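Local coordinates for mitochondrial enolase superfamily member 1 (Homo sapiens, PDB 4A35), which catalyses the magnesium-dependent dehydration of L-fuconate to 2-keto-3-deoxy-L-fuconate, a step in the breakdown of L-fucose, at residues F89-R94 with V148-R154; P134-V140 with H368-F372; P144-V148 with A165-L169; R154-V159 with R311-K315. All blocks are in the same frame, centred on the assembly; numbering follows the deposited sequence.

Contact 1. Residues F89-R94 with V148-R154; sequences FRGFYR and VSCIDFR
Arg94 grips the carboxylate of Asp152 side-on with two nitrogens, NE meeting Asp152 OD2 at 2.7 Å and NH2 meeting Asp152 OD1 at 2.9 Å. Both bonds of this salt bridge are nearly straight, keep close to the guanidinium plane and arrive on the syn sides of the oxygens. OD1 of Asp152 takes a second bond from the backbone N of Arg154 (3.1 Å), which closes an Asx turn and comes from the opposite face of the carboxylate to Arg94 NH2, so the acid is held from both sides. Bends in the Arg94 chain at chi2 (70°) and chi3 (64°) lead its guanidinium to the acid and lay it flat on that of Arg154, with centres 4.0 Å apart. Asp152 probably offsets part of the charge gathered in this stack, and Arg154 NH2 has its own partner in Ser98 OG.

One turn earlier, Arg90 serves the loop carbonyls. Its backbone N donates to Ser149 O at 3.1 Å, and its NE donates to Ile151 O at 2.7 Å; NH2 adds weak bonds to Ile151 O and to Val148 O, which also closes the type I turn 148-151. A water accepts from Phe89 N and donates to Ser149 OG, a phosphorylation site unmodified here, whose hydroxyl also bonds Met146 O.

Loop 148-154 is thereby fastened to the first turns of helix 89-97. Around it, Phe89 stacks on Trp124 of helix 110-131, Cys150 O bonds Asn337 of helix 335-348, and Phe153 packs on Ala165 of helix 162-171.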
# COMPACT_ATOMS: atom_id res chain seq x y z
N PHE A 89 -12.38 7.19 19.66
CA PHE A 89 -11.12 6.79 19.07
C PHE A 89 -11.35 6.32 17.63
O PHE A 89 -10.53 6.63 16.76
CB PHE A 89 -10.40 5.77 19.94
CG PHE A 89 -8.90 6.01 20.10
CD1 PHE A 89 -8.15 6.59 19.07
CD2 PHE A 89 -8.26 5.65 21.28
CE1 PHE A 89 -6.76 6.80 19.22
CE2 PHE A 89 -6.86 5.83 21.42
CZ PHE A 89 -6.13 6.40 20.38
N ARG A 90 -12.51 5.71 17.36
CA ARG A 90 -12.91 5.33 15.99
C ARG A 90 -12.93 6.56 15.05
O ARG A 90 -12.37 6.50 13.96
CB ARG A 90 -14.31 4.68 16.01
CG ARG A 90 -14.85 4.42 14.60
CD ARG A 90 -16.24 3.91 14.68
NE ARG A 90 -16.27 2.68 15.46
CZ ARG A 90 -17.36 2.18 16.04
NH1 ARG A 90 -18.54 2.78 15.89
NH2 ARG A 90 -17.28 1.06 16.74
N GLY A 91 -13.56 7.65 15.50
CA GLY A 91 -13.64 8.91 14.76
C GLY A 91 -12.27 9.48 14.45
O GLY A 91 -11.99 9.87 13.30
N PHE A 92 -11.38 9.50 15.47
CA PHE A 92 -10.00 10.02 15.28
C PHE A 92 -9.21 9.12 14.30
O PHE A 92 -8.52 9.63 13.39
CB PHE A 92 -9.29 10.10 16.63
CG PHE A 92 -7.90 10.68 16.54
CD1 PHE A 92 -7.72 12.03 16.24
CD2 PHE A 92 -6.78 9.88 16.73
CE1 PHE A 92 -6.45 12.58 16.21
CE2 PHE A 92 -5.49 10.44 16.69
CZ PHE A 92 -5.34 11.79 16.41
N TYR A 93 -9.37 7.78 14.46
CA TYR A 93 -8.78 6.81 13.55
C TYR A 93 -9.22 7.09 12.09
O TYR A 93 -8.37 7.19 11.19
CB TYR A 93 -9.18 5.38 13.98
CG TYR A 93 -8.48 4.33 13.16
CD1 TYR A 93 -9.02 3.88 11.94
CD2 TYR A 93 -7.23 3.84 13.54
CE1 TYR A 93 -8.36 2.92 11.17
CE2 TYR A 93 -6.53 2.93 12.75
CZ TYR A 93 -7.10 2.48 11.56
OH TYR A 93 -6.40 1.59 10.78
N ARG A 94 -10.54 7.30 11.87
CA ARG A 94 -11.08 7.60 10.54
C ARG A 94 -10.49 8.94 9.98
O ARG A 94 -10.23 9.04 8.79
CB ARG A 94 -12.63 7.64 10.58
CG ARG A 94 -13.31 7.92 9.24
CD ARG A 94 -13.21 6.76 8.25
NE ARG A 94 -13.90 5.56 8.72
CZ ARG A 94 -15.21 5.37 8.59
NH1 ARG A 94 -15.97 6.29 7.99
NH2 ARG A 94 -15.78 4.27 9.06
N VAL A 148 -14.63 -1.54 21.75
CA VAL A 148 -15.15 -1.56 20.37
C VAL A 148 -15.33 -0.10 19.84
O VAL A 148 -15.14 0.13 18.64
CB VAL A 148 -16.42 -2.42 20.15
CG1 VAL A 148 -16.15 -3.89 20.48
CG2 VAL A 148 -17.61 -1.89 20.93
N SER A 149 -15.57 0.90 20.74
CA SER A 149 -15.66 2.31 20.34
C SER A 149 -14.31 2.85 19.82
O SER A 149 -14.30 3.93 19.21
CB SER A 149 -16.16 3.21 21.48
OG SER A 149 -15.12 3.64 22.36
N CYS A 150 -13.16 2.12 20.09
CA CYS A 150 -11.84 2.57 19.60
C CYS A 150 -11.56 2.04 18.21
O CYS A 150 -10.55 2.43 17.61
CB CYS A 150 -10.71 2.13 20.53
SG CYS A 150 -10.86 2.72 22.22
N ILE A 151 -12.40 1.10 17.72
CA ILE A 151 -12.13 0.40 16.48
C ILE A 151 -12.99 0.82 15.30
O ILE A 151 -14.22 0.90 15.40
CB ILE A 151 -12.30 -1.15 16.71
CG1 ILE A 151 -11.32 -1.69 17.80
CG2 ILE A 151 -12.17 -1.91 15.39
CD1 ILE A 151 -11.83 -3.04 18.37
N ASP A 152 -12.33 1.05 14.15
CA ASP A 152 -13.01 1.29 12.88
C ASP A 152 -13.32 -0.06 12.21
O ASP A 152 -12.40 -0.76 11.82
CB ASP A 152 -12.15 2.21 11.96
CG ASP A 152 -12.93 2.81 10.79
OD1 ASP A 152 -14.08 2.34 10.49
OD2 ASP A 152 -12.42 3.77 10.19
N PHE A 153 -14.63 -0.39 12.01
CA PHE A 153 -15.10 -1.64 11.41
C PHE A 153 -15.35 -1.50 9.91
O PHE A 153 -15.77 -2.47 9.29
CB PHE A 153 -16.37 -2.16 12.10
CG PHE A 153 -16.10 -2.67 13.50
CD1 PHE A 153 -16.04 -1.78 14.58
CD2 PHE A 153 -15.91 -4.02 13.73
CE1 PHE A 153 -15.82 -2.25 15.87
CE2 PHE A 153 -15.72 -4.51 15.04
CZ PHE A 153 -15.65 -3.62 16.09
N ARG A 154 -15.06 -0.32 9.32
CA ARG A 154 -15.28 -0.21 7.87
C ARG A 154 -14.55 -1.34 7.11
O ARG A 154 -13.40 -1.65 7.41
CB ARG A 154 -14.90 1.19 7.31
CG ARG A 154 -15.23 1.31 5.82
CD ARG A 154 -15.30 2.80 5.31
NE ARG A 154 -13.98 3.43 5.36
CZ ARG A 154 -13.72 4.68 4.96
NH1 ARG A 154 -14.71 5.48 4.55
NH2 ARG A 154 -12.48 5.16 5.03
O HOH W 1 -13.41 5.89 21.86

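Contact 2. Residues P134-V140 with H368-F372; sequences PVWKLLV and HLIIF
His368 accepts the backbone N-H of Trp136 on its ring nitrogen, with Trp136 N 3.0 Å from His368 ND1 and close to the imidazole plane. The donor belongs to the first turn of helix 135-141, where no preceding turn offers a carbonyl, so the imidazole takes the place of one. Pro134, at the N-cap position, sets its CB 3.7 Å from His368 CE1, at the edge of the same ring.

Farther along, the contact turns apolar. The indole of Trp136 is reached by Ile371 CG2, which sits over one face toward the rim, 3.8 Å from Trp136 CE3; Lys137 CB lies over the opposite face, also toward the rim. The Trp136 side chain stands between its backbone N and carbonyl carbon (chi1 71°), which swings the ring alongside helix 362-377. Phe372 comes in one turn after His368, its CD1 3.4 Å from Leu139 CB and 4.0 Å from Val140 CG2, its side chain nearly perpendicular to that of Leu139. The two helix segments run in roughly the same direction, at 34°, with axes approaching to 8.4 Å.

A second shell fixes the polar rings: Trp136 NE1 bonds Pro410 O, His368 NE2 bonds Ser416 OG, and Tyr415 meets the imidazole edge-to-face. Helix 110-131 backs Val135 and Leu139, while helix 335-348 backs Leu139 and Phe372.

Since ND1 acts as acceptor, the imidazole is probably neutral with its proton on NE2. A buried histidine thus joins a helix N terminus belonging to the N-terminal family domain with a helix of the enolase C-terminal, barrel-like domain.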
# COMPACT_ATOMS: atom_id res chain seq x y z
N PRO A 134 0.23 -0.13 32.13
CA PRO A 134 0.81 -0.54 30.83
C PRO A 134 -0.36 -0.73 29.84
O PRO A 134 -1.50 -0.97 30.26
CB PRO A 134 1.47 -1.90 31.14
CG PRO A 134 0.85 -2.36 32.41
CD PRO A 134 0.28 -1.21 33.14
N VAL A 135 -0.10 -0.55 28.54
CA VAL A 135 -1.16 -0.66 27.53
C VAL A 135 -1.90 -2.04 27.66
O VAL A 135 -3.13 -2.07 27.54
CB VAL A 135 -0.62 -0.38 26.09
CG1 VAL A 135 -1.53 -0.99 25.01
CG2 VAL A 135 -0.45 1.13 25.87
N TRP A 136 -1.17 -3.15 27.84
CA TRP A 136 -1.87 -4.45 27.94
C TRP A 136 -2.98 -4.42 29.05
O TRP A 136 -4.10 -4.89 28.82
CB TRP A 136 -0.91 -5.63 28.15
CG TRP A 136 -0.25 -5.71 29.51
CD1 TRP A 136 1.00 -5.26 29.84
CD2 TRP A 136 -0.78 -6.33 30.70
NE1 TRP A 136 1.26 -5.49 31.18
CE2 TRP A 136 0.20 -6.18 31.72
CE3 TRP A 136 -2.00 -6.97 31.02
CZ2 TRP A 136 0.01 -6.66 33.03
CZ3 TRP A 136 -2.19 -7.44 32.33
CH2 TRP A 136 -1.21 -7.26 33.31
N LYS A 137 -2.69 -3.75 30.18
CA LYS A 137 -3.58 -3.70 31.33
C LYS A 137 -4.70 -2.73 31.09
O LYS A 137 -5.84 -3.02 31.45
CB LYS A 137 -2.79 -3.38 32.62
CG LYS A 137 -3.64 -3.40 33.91
CD LYS A 137 -4.37 -4.74 34.15
CE LYS A 137 -4.91 -4.84 35.58
NZ LYS A 137 -6.01 -5.86 35.65
N LEU A 138 -4.40 -1.62 30.39
CA LEU A 138 -5.43 -0.65 30.00
C LEU A 138 -6.48 -1.37 29.15
O LEU A 138 -7.69 -1.17 29.36
CB LEU A 138 -4.78 0.51 29.19
CG LEU A 138 -5.74 1.55 28.58
CD1 LEU A 138 -6.33 2.42 29.71
CD2 LEU A 138 -5.00 2.43 27.51
N LEU A 139 -6.00 -2.19 28.18
CA LEU A 139 -6.90 -2.95 27.30
C LEU A 139 -7.69 -3.99 28.08
O LEU A 139 -8.93 -4.07 27.92
CB LEU A 139 -6.08 -3.61 26.18
CG LEU A 139 -5.50 -2.62 25.16
CD1 LEU A 139 -4.54 -3.33 24.21
CD2 LEU A 139 -6.64 -1.89 24.39
N VAL A 140 -6.99 -4.81 28.88
CA VAL A 140 -7.64 -5.85 29.74
C VAL A 140 -8.78 -5.25 30.62
O VAL A 140 -9.85 -5.85 30.73
CB VAL A 140 -6.59 -6.60 30.60
CG1 VAL A 140 -7.21 -7.35 31.80
CG2 VAL A 140 -5.76 -7.56 29.72
N HIS A 368 2.44 -6.19 24.43
CA HIS A 368 1.20 -5.72 25.06
C HIS A 368 -0.01 -6.28 24.35
O HIS A 368 -1.00 -6.64 24.98
CB HIS A 368 1.14 -4.16 25.02
CG HIS A 368 2.11 -3.45 25.91
ND1 HIS A 368 1.75 -3.05 27.19
CD2 HIS A 368 3.39 -3.08 25.67
CE1 HIS A 368 2.83 -2.48 27.70
NE2 HIS A 368 3.84 -2.45 26.81
N LEU A 369 0.04 -6.30 23.02
CA LEU A 369 -1.11 -6.72 22.22
C LEU A 369 -1.39 -8.23 22.41
O LEU A 369 -2.56 -8.64 22.52
CB LEU A 369 -0.91 -6.36 20.74
CG LEU A 369 -0.72 -4.87 20.42
CD1 LEU A 369 -0.38 -4.65 18.89
CD2 LEU A 369 -1.92 -4.06 20.80
N ILE A 370 -0.34 -9.05 22.42
CA ILE A 370 -0.53 -10.50 22.52
C ILE A 370 -0.85 -10.95 23.98
O ILE A 370 -1.61 -11.90 24.15
CB ILE A 370 0.64 -11.27 21.86
CG1 ILE A 370 0.18 -12.67 21.40
CG2 ILE A 370 1.95 -11.32 22.69
CD1 ILE A 370 -1.00 -12.69 20.23
N ILE A 371 -0.33 -10.22 25.00
CA ILE A 371 -0.71 -10.50 26.38
C ILE A 371 -2.23 -10.20 26.51
O ILE A 371 -2.96 -10.98 27.11
CB ILE A 371 0.19 -9.75 27.37
CG1 ILE A 371 1.62 -10.41 27.39
CG2 ILE A 371 -0.44 -9.66 28.78
CD1 ILE A 371 2.65 -9.53 28.00
N PHE A 372 -2.66 -9.03 25.97
CA PHE A 372 -4.09 -8.68 25.95
C PHE A 372 -4.89 -9.78 25.20
O PHE A 372 -5.92 -10.22 25.72
CB PHE A 372 -4.35 -7.28 25.35
CG PHE A 372 -5.81 -7.09 24.96
CD1 PHE A 372 -6.80 -6.90 25.93
CD2 PHE A 372 -6.21 -7.16 23.61
CE1 PHE A 372 -8.15 -6.74 25.57
CE2 PHE A 372 -7.57 -7.07 23.26
CZ PHE A 372 -8.53 -6.84 24.25

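Contact 3. Residues P144-V148 with A165-L169; sequences PRMLV and ALEIL
Apolar helix-helix packing joins Pro144, Leu147 and Val148 of the short helix 144-148 to Ala165, Leu166 and Leu169 of helix 162-171, two helices linked by the long loop 149-161. In a family whose fold couples an alpha+beta capping domain to a modified TIM barrel, these two helices and their linking loop pack beside helices 335-348 and 362-377 of the barrel-like domain. The segments run at 135° to each other, their axes 9.6 Å apart at closest approach; Pro144 lies opposite Leu169 at one end and Val148 opposite Ala165 at the other.

At the first end, Pro144 CB lies 3.8 Å from Leu169 CB, the two side chains running alongside in opposite senses. Leu169 CD1 then reaches Leu147 CD2 (3.9 Å). On the buried side, Leu147 and Leu169 both continue onto Phe372 of helix 362-377. Val148 has two conformers, and its methyl contacts hold for one of them only: there CG1 touches Ala165 CB and Leu169 CD1, while CG2 turns to Leu166 CD2.

Leu166 closes the outer side. With CG opposite its carbonyl carbon (chi1 -76°), its two methyls divide the work: CD2 rests on Pro144, and CD1 reaches the arginine next to the proline. Swapping Leu166 for an alanine would probably open a gap between the two helices beside Pro144 and leave the Arg145 guanidinium without the methyl under its face.

The Arg145 chain is stretched out as far as NE and brings the guanidinium face over Leu166, NH1 standing 3.5 Å from Leu166 CD1.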
# COMPACT_ATOMS: atom_id res chain seq x y z
N PRO A 144 -15.89 -3.75 27.42
CA PRO A 144 -15.99 -4.15 26.00
C PRO A 144 -16.62 -3.07 25.08
O PRO A 144 -16.16 -2.91 23.97
CB PRO A 144 -16.83 -5.43 26.05
CG PRO A 144 -16.45 -6.04 27.40
CD PRO A 144 -16.39 -4.83 28.31
N ARG A 145 -17.66 -2.33 25.53
CA ARG A 145 -18.26 -1.31 24.66
C ARG A 145 -17.25 -0.17 24.36
O ARG A 145 -17.21 0.38 23.23
CB ARG A 145 -19.54 -0.78 25.30
CG ARG A 145 -20.59 -1.90 25.34
CD ARG A 145 -22.01 -1.42 25.64
NE ARG A 145 -22.98 -2.50 25.42
CZ ARG A 145 -23.56 -2.79 24.24
NH1 ARG A 145 -23.26 -2.07 23.16
NH2 ARG A 145 -24.42 -3.79 24.15
N MET A 146 -16.42 0.15 25.37
CA MET A 146 -15.39 1.18 25.25
C MET A 146 -14.34 0.71 24.26
O MET A 146 -13.93 1.49 23.39
CB MET A 146 -14.75 1.50 26.63
CG MET A 146 -13.53 2.45 26.55
SD MET A 146 -14.03 4.06 25.94
CE MET A 146 -12.49 4.82 25.68
N LEU A 147 -13.87 -0.53 24.39
CA LEU A 147 -12.87 -1.06 23.47
C LEU A 147 -13.39 -1.04 22.00
O LEU A 147 -12.71 -0.53 21.12
CB LEU A 147 -12.46 -2.49 23.91
CG LEU A 147 -11.18 -2.99 23.21
CD1 LEU A 147 -10.32 -3.80 24.12
CD2 LEU A 147 -11.48 -3.75 21.91
N VAL A 148 -14.63 -1.54 21.75
CA VAL A 148 -15.15 -1.56 20.37
C VAL A 148 -15.33 -0.10 19.84
O VAL A 148 -15.14 0.13 18.64
CB VAL A 148 -16.42 -2.42 20.15
CG1 VAL A 148 -16.15 -3.89 20.48
CG2 VAL A 148 -17.61 -1.89 20.93
N ALA A 165 -17.87 -8.53 17.78
CA ALA A 165 -16.68 -8.11 18.55
C ALA A 165 -17.05 -8.12 20.04
O ALA A 165 -16.30 -8.63 20.86
CB ALA A 165 -16.23 -6.72 18.11
N LEU A 166 -18.23 -7.55 20.38
CA LEU A 166 -18.72 -7.51 21.76
C LEU A 166 -18.89 -8.93 22.32
O LEU A 166 -18.57 -9.18 23.48
CB LEU A 166 -20.05 -6.76 21.88
CG LEU A 166 -19.93 -5.23 21.82
CD1 LEU A 166 -21.34 -4.59 21.66
CD2 LEU A 166 -19.23 -4.67 23.06
N GLU A 167 -19.42 -9.85 21.50
CA GLU A 167 -19.64 -11.23 21.93
C GLU A 167 -18.28 -11.93 22.29
O GLU A 167 -18.16 -12.54 23.37
CB GLU A 167 -20.40 -11.99 20.84
CG GLU A 167 -20.81 -13.40 21.22
CD GLU A 167 -21.50 -14.12 20.07
OE1 GLU A 167 -22.43 -13.53 19.47
OE2 GLU A 167 -21.08 -15.25 19.75
N ILE A 168 -17.26 -11.71 21.47
CA ILE A 168 -15.92 -12.29 21.69
C ILE A 168 -15.33 -11.70 23.01
O ILE A 168 -14.80 -12.44 23.86
CB ILE A 168 -15.01 -12.05 20.48
CG1 ILE A 168 -15.50 -12.87 19.25
CG2 ILE A 168 -13.55 -12.39 20.85
CD1 ILE A 168 -14.88 -12.44 17.92
N LEU A 169 -15.52 -10.39 23.22
CA LEU A 169 -14.96 -9.72 24.41
C LEU A 169 -15.72 -10.11 25.69
O LEU A 169 -15.12 -10.20 26.77
CB LEU A 169 -14.95 -8.20 24.24
CG LEU A 169 -13.97 -7.72 23.14
CD1 LEU A 169 -14.34 -6.35 22.67
CD2 LEU A 169 -12.49 -7.83 23.60

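Contact 4. Residues R154-V159 with R311-K315; sequences RYITDV and RVIFK
Tyr155, in a left-handed backbone conformation (phi 71°), brings loop 154-159 to within 6.5 Å of helix 311-319, measured from its CA to Val312 CA, and the carbonyls of Arg154 and Tyr155 both receive side chains from that helix. Arg311 grips Arg154 O with two nitrogens: NE, 3.0 Å from Arg154 O, approaches in the carbonyl plane, whereas NH2, 2.9 Å from Arg154 O, stands above it. NH1 forms salt bridges with Glu108 and Glu338, and a water accepts from both Arg311 NH2 and Arg154 NE. The Arg311 chain, straight through its methylenes, is braced by Ile156 CG2, 3.8 Å from Arg311 CG.

Between the two basic residues, Val312 CG2 packs 3.6 Å from Tyr155 CB. One face of the Tyr155 ring bears Arg154 CG over its centre, and the phenol OH bonds Gln254 O of the second subunit.

One turn on, Lys315 passes obliquely over Val159 (its CG 3.7 Å from Val159 CG2) and bends at chi3 (79°) to send NZ to Tyr155 O at 2.8 Å. NZ also makes a salt bridge to Asp158, 2.9 Å from OD2 on its syn lone pair, with a weak bond to OD1, and another salt bridge to Asp284 of the second subunit. With a methionine in place of this lysine, Tyr155 O would probably lose its donor, and Asp158 and Asp284 of the second subunit would be left without the cation between them.

Two buried basic side chains each bond a loop carbonyl and pair with carboxylates, probably balancing charge, and tie the loop to the helix and, through Lys315, to the second subunit.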
# COMPACT_ATOMS: atom_id res chain seq x y z
N ARG A 154 -15.06 -0.32 9.32
CA ARG A 154 -15.28 -0.21 7.87
C ARG A 154 -14.55 -1.34 7.11
O ARG A 154 -13.40 -1.65 7.41
CB ARG A 154 -14.90 1.19 7.31
CG ARG A 154 -15.23 1.31 5.82
CD ARG A 154 -15.30 2.80 5.31
NE ARG A 154 -13.98 3.43 5.36
CZ ARG A 154 -13.72 4.68 4.96
NH1 ARG A 154 -14.71 5.48 4.55
NH2 ARG A 154 -12.48 5.16 5.03
N TYR A 155 -15.23 -1.91 6.12
CA TYR A 155 -14.74 -2.99 5.22
C TYR A 155 -14.58 -4.36 5.91
O TYR A 155 -14.12 -5.28 5.25
CB TYR A 155 -13.43 -2.63 4.53
CG TYR A 155 -13.45 -1.28 3.82
CD1 TYR A 155 -14.53 -0.92 3.00
CD2 TYR A 155 -12.41 -0.37 3.99
CE1 TYR A 155 -14.54 0.32 2.32
CE2 TYR A 155 -12.40 0.86 3.31
CZ TYR A 155 -13.46 1.19 2.46
OH TYR A 155 -13.45 2.41 1.79
N ILE A 156 -14.94 -4.49 7.21
CA ILE A 156 -14.85 -5.80 7.86
C ILE A 156 -16.19 -6.22 8.52
O ILE A 156 -16.27 -7.35 9.03
CB ILE A 156 -13.68 -5.94 8.89
CG1 ILE A 156 -13.91 -5.07 10.18
CG2 ILE A 156 -12.30 -5.66 8.22
CD1 ILE A 156 -12.88 -5.30 11.37
N THR A 157 -17.25 -5.37 8.50
CA THR A 157 -18.54 -5.77 9.09
C THR A 157 -19.16 -7.02 8.43
O THR A 157 -20.01 -7.65 9.04
CB THR A 157 -19.58 -4.61 8.99
OG1 THR A 157 -19.80 -4.32 7.60
CG2 THR A 157 -19.12 -3.37 9.74
N ASP A 158 -18.71 -7.41 7.22
CA ASP A 158 -19.17 -8.62 6.53
C ASP A 158 -18.63 -9.91 7.21
O ASP A 158 -19.15 -10.98 6.94
CB ASP A 158 -18.82 -8.59 5.04
CG ASP A 158 -17.35 -8.28 4.72
OD1 ASP A 158 -16.78 -7.33 5.35
OD2 ASP A 158 -16.77 -8.98 3.86
N VAL A 159 -17.56 -9.80 8.06
CA VAL A 159 -17.03 -10.97 8.82
C VAL A 159 -17.08 -10.71 10.34
O VAL A 159 -17.10 -11.66 11.11
CB VAL A 159 -15.60 -11.41 8.39
CG1 VAL A 159 -15.53 -11.73 6.90
CG2 VAL A 159 -14.50 -10.40 8.80
N ARG A 311 -6.30 -4.22 7.68
CA ARG A 311 -7.24 -5.26 8.14
C ARG A 311 -8.01 -5.90 6.95
O ARG A 311 -8.55 -6.99 7.13
CB ARG A 311 -8.25 -4.64 9.13
CG ARG A 311 -9.13 -3.53 8.51
CD ARG A 311 -9.96 -2.77 9.56
NE ARG A 311 -10.80 -1.75 8.93
CZ ARG A 311 -10.36 -0.59 8.43
NH1 ARG A 311 -9.08 -0.25 8.56
NH2 ARG A 311 -11.18 0.21 7.79
N VAL A 312 -8.11 -5.20 5.79
CA VAL A 312 -8.85 -5.74 4.62
C VAL A 312 -8.07 -6.94 4.07
O VAL A 312 -8.67 -7.92 3.67
CB VAL A 312 -9.17 -4.65 3.54
CG1 VAL A 312 -9.98 -5.20 2.34
CG2 VAL A 312 -9.95 -3.51 4.20
N ILE A 313 -6.73 -6.86 4.05
CA ILE A 313 -5.89 -7.96 3.60
C ILE A 313 -6.04 -9.09 4.60
O ILE A 313 -6.22 -10.22 4.17
CB ILE A 313 -4.39 -7.53 3.40
CG1 ILE A 313 -4.25 -6.32 2.36
CG2 ILE A 313 -3.56 -8.77 2.91
CD1 ILE A 313 -4.72 -6.73 0.87
N PHE A 314 -5.91 -8.82 5.91
CA PHE A 314 -6.08 -9.91 6.90
C PHE A 314 -7.47 -10.57 6.79
O PHE A 314 -7.60 -11.78 6.92
CB PHE A 314 -5.84 -9.41 8.31
CG PHE A 314 -4.36 -9.36 8.64
CD1 PHE A 314 -3.59 -10.54 8.66
CD2 PHE A 314 -3.74 -8.17 8.97
CE1 PHE A 314 -2.22 -10.50 9.01
CE2 PHE A 314 -2.39 -8.13 9.35
CZ PHE A 314 -1.64 -9.30 9.36
N LYS A 315 -8.51 -9.77 6.60
CA LYS A 315 -9.85 -10.33 6.46
C LYS A 315 -9.91 -11.36 5.35
O LYS A 315 -10.40 -12.46 5.55
CB LYS A 315 -10.90 -9.22 6.22
CG LYS A 315 -12.30 -9.80 5.86
CD LYS A 315 -13.26 -8.70 5.50
CE LYS A 315 -13.07 -8.16 4.06
NZ LYS A 315 -14.33 -7.49 3.58
O HOH W 2 -11.24 2.63 6.17

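Loop 149-161 and its flanking helices connect most of these contacts. Contacts 1 and 3 share Val148, and Phe153 CZ of the first lies 3.7 Å from Ala165 CB of the second. Contacts 1 and 4 share Arg154, their centres 13 Å apart, and both touch the second subunit. Contact 2 joins contact 3 through Phe372 CZ, 3.5 Å from Leu147 CD1. Contacts 1, 3 and 4 lie away from the annotated sites. Contact 2 comes nearer: the side chain of Leu369 is about 10 Å from that of His356, a predicted active-site residue. The magnesium ion about 8 Å from the Ile371 side chain is probably the one bound by Tyr188, Asp373 and Ser380, not the catalytic one.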